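Type II secretion chaperone CpaB (Acinetobacter nosocomialis M2, PDB 6O38) binds the secreted metalloprotease CpaA as its chaperone, probably ahead of its export by the type II secretion system. Local coordinates at residues I70-K75 and H137-Q142. Sequence-based numbering, arbitrary orientation.
Sequences IKYDPK and HYTIMQ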
loop_
_atom_site.group_PDB
_atom_site.type_symbol
_atom_site.label_atom_id
_atom_site.label_comp_id
_atom_site.label_asym_id
_atom_site.label_seq_id
_atom_site.Cartn_x
_atom_site.Cartn_y
_atom_site.Cartn_z
ATOM N N ILE G 70 4.743 12.454 16.074
ATOM C CA ILE G 70 6.041 11.792 16.081
ATOM C C ILE G 70 7.151 12.832 16.122
ATOM O O ILE G 70 6.979 13.982 15.711
ATOM C CB ILE G 70 6.235 10.867 14.856
ATOM C CG1 ILE G 70 5.931 11.620 13.557
ATOM C CG2 ILE G 70 5.383 9.611 14.986
ATOM C CD1 ILE G 70 7.160 12.102 12.812
ATOM N N LYS G 71 8.304 12.406 16.630
ATOM C CA LYS G 71 9.525 13.197 16.592
ATOM C C LYS G 71 10.449 12.631 15.522
ATOM O O LYS G 71 10.506 11.416 15.316
ATOM C CB LYS G 71 10.224 13.201 17.954
ATOM C CG LYS G 71 11.449 14.101 18.015
ATOM C CD LYS G 71 11.879 14.370 19.448
ATOM C CE LYS G 71 13.033 15.359 19.491
ATOM N NZ LYS G 71 13.364 15.773 20.882
ATOM N N TYR G 72 11.172 13.517 14.840
ATOM C CA TYR G 72 11.948 13.131 13.672
ATOM C C TYR G 72 13.274 13.874 13.649
ATOM O O TYR G 72 13.336 15.066 13.961
ATOM C CB TYR G 72 11.160 13.410 12.387
ATOM C CG TYR G 72 11.958 13.270 11.114
ATOM C CD1 TYR G 72 12.476 12.042 10.726
ATOM C CD2 TYR G 72 12.174 14.364 10.287
ATOM C CE1 TYR G 72 13.201 11.913 9.557
ATOM C CE2 TYR G 72 12.892 14.243 9.118
ATOM C CZ TYR G 72 13.403 13.017 8.757
ATOM O OH TYR G 72 14.118 12.900 7.591
ATOM N N ASP G 73 14.330 13.158 13.281
ATOM C CA ASP G 73 15.664 13.735 13.125
ATOM C C ASP G 73 16.065 13.639 11.661
ATOM O O ASP G 73 16.307 12.524 11.161
ATOM C CB ASP G 73 16.678 13.013 14.013
ATOM C CG ASP G 73 17.964 13.802 14.203
ATOM O OD1 ASP G 73 18.402 14.484 13.253
ATOM O OD2 ASP G 73 18.538 13.740 15.311
ATOM N N PRO G 74 16.150 14.757 10.933
ATOM C CA PRO G 74 16.483 14.682 9.501
ATOM C C PRO G 74 17.911 14.245 9.222
ATOM O O PRO G 74 18.212 13.880 8.078
ATOM C CB PRO G 74 16.238 16.115 9.011
ATOM C CG PRO G 74 16.440 16.960 10.224
ATOM C CD PRO G 74 15.932 16.143 11.381
ATOM N N LYS G 75 18.795 14.265 10.218
ATOM C CA LYS G 75 20.180 13.866 10.007
ATOM C C LYS G 75 20.351 12.356 9.919
ATOM O O LYS G 75 21.375 11.892 9.405
ATOM C CB LYS G 75 21.058 14.426 11.129
ATOM C CG LYS G 75 21.013 15.942 11.233
ATOM C CD LYS G 75 21.545 16.433 12.568
ATOM C CE LYS G 75 21.416 17.944 12.681
ATOM N NZ LYS G 75 21.783 18.438 14.037
ATOM N N HIS G 137 13.065 22.917 7.130
ATOM C CA HIS G 137 13.211 21.602 7.746
ATOM C C HIS G 137 11.891 20.851 7.646
ATOM O O HIS G 137 11.178 20.678 8.640
ATOM C CB HIS G 137 13.674 21.726 9.199
ATOM C CG HIS G 137 15.038 22.328 9.346
ATOM N ND1 HIS G 137 15.310 23.641 9.029
ATOM C CD2 HIS G 137 16.209 21.794 9.769
ATOM C CE1 HIS G 137 16.588 23.890 9.253
ATOM N NE2 HIS G 137 17.156 22.786 9.703
ATOM N N TYR G 138 11.572 20.401 6.435
ATOM C CA TYR G 138 10.269 19.852 6.090
ATOM C C TYR G 138 10.469 18.533 5.360
ATOM O O TYR G 138 11.240 18.464 4.398
ATOM C CB TYR G 138 9.502 20.850 5.215
ATOM C CG TYR G 138 8.082 20.470 4.878
ATOM C CD1 TYR G 138 7.045 20.740 5.759
ATOM C CD2 TYR G 138 7.773 19.870 3.665
ATOM C CE1 TYR G 138 5.741 20.408 5.451
ATOM C CE2 TYR G 138 6.473 19.534 3.347
ATOM C CZ TYR G 138 5.461 19.804 4.243
ATOM O OH TYR G 138 4.164 19.471 3.931
ATOM N N THR G 139 9.778 17.492 5.819
ATOM C CA THR G 139 9.920 16.153 5.267
ATOM C C THR G 139 8.546 15.528 5.084
ATOM O O THR G 139 7.690 15.624 5.967
ATOM C CB THR G 139 10.782 15.264 6.178
ATOM O OG1 THR G 139 12.073 15.860 6.348
ATOM C CG2 THR G 139 10.950 13.877 5.576
ATOM N N ILE G 140 8.341 14.893 3.932
ATOM C CA ILE G 140 7.114 14.167 3.627
ATOM C C ILE G 140 7.465 12.705 3.397
ATOM O O ILE G 140 8.413 12.398 2.664
ATOM C CB ILE G 140 6.395 14.760 2.401
ATOM C CG1 ILE G 140 5.674 16.055 2.781
ATOM C CG2 ILE G 140 5.414 13.756 1.810
ATOM C CD1 ILE G 140 4.879 16.667 1.651
HETATM N N MSE G 141 6.708 11.809 4.024
HETATM C CA MSE G 141 6.927 10.376 3.854
HETATM C C MSE G 141 5.695 9.673 3.303
HETATM O O MSE G 141 4.574 9.924 3.742
HETATM C CB MSE G 141 7.322 9.728 5.180
HETATM C CG MSE G 141 8.582 10.288 5.793
HETATM SE SE MSE G 141 9.127 9.266 7.352
HETATM C CE MSE G 141 10.493 10.482 8.002
ATOM N N GLN G 142 5.916 8.785 2.338
ATOM C CA GLN G 142 4.867 7.939 1.780
ATOM C C GLN G 142 5.226 6.492 2.089
ATOM O O GLN G 142 6.208 5.967 1.555
ATOM C CB GLN G 142 4.723 8.155 0.275
ATOM C CG GLN G 142 4.391 9.578 -0.130
ATOM C CD GLN G 142 4.262 9.733 -1.632
ATOM O OE1 GLN G 142 4.231 8.748 -2.369
ATOM N NE2 GLN G 142 4.191 10.976 -2.095
#
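The phenol ring of Y72 reaches across to T139 and M141, two side chains that leave strand 138-145 on the same side and meet different atoms of the ring. T139 packs against the hydroxyl end of the ring: its OG1 lies 3.3 Å from Y72 CE2, and its methyl CG2 is 3.9 Å from Y72 OH. M141, a selenomethionine, reaches the other flank with its terminal methyl, CE being 3.4 Å from Y72 CE1, approaching the ring obliquely. Its chain is extended beyond CG (chi2 -173°, chi3 -169°), which carries the methyl far enough from its own strand to meet the tyrosine. Strands 68-72 and 138-145 belong to one antiparallel sheet but are not adjacent in it; strands 158-163 and 148-155 intervene, so the contact is made by side chains alone, consistent with a curved sheet whose concave side they share. No hydrogen bond joins the two segments directly. Instead, Y72 OH and T139 OG1 both bond to OE1 of Q132, on strand 127-133, and this shared partner ties the buried hydroxyls together. I154 and V44 also pack on Y72 and M141. Just beyond the tyrosine the chain turns into the short helix 74-78, weakly bonded at its start, where P74 N lies 3.8 Å above the plane of the Y72 ring, offset toward its rim, and D73 is the N-cap, its OD1 accepting from K75 N at 3.1 Å.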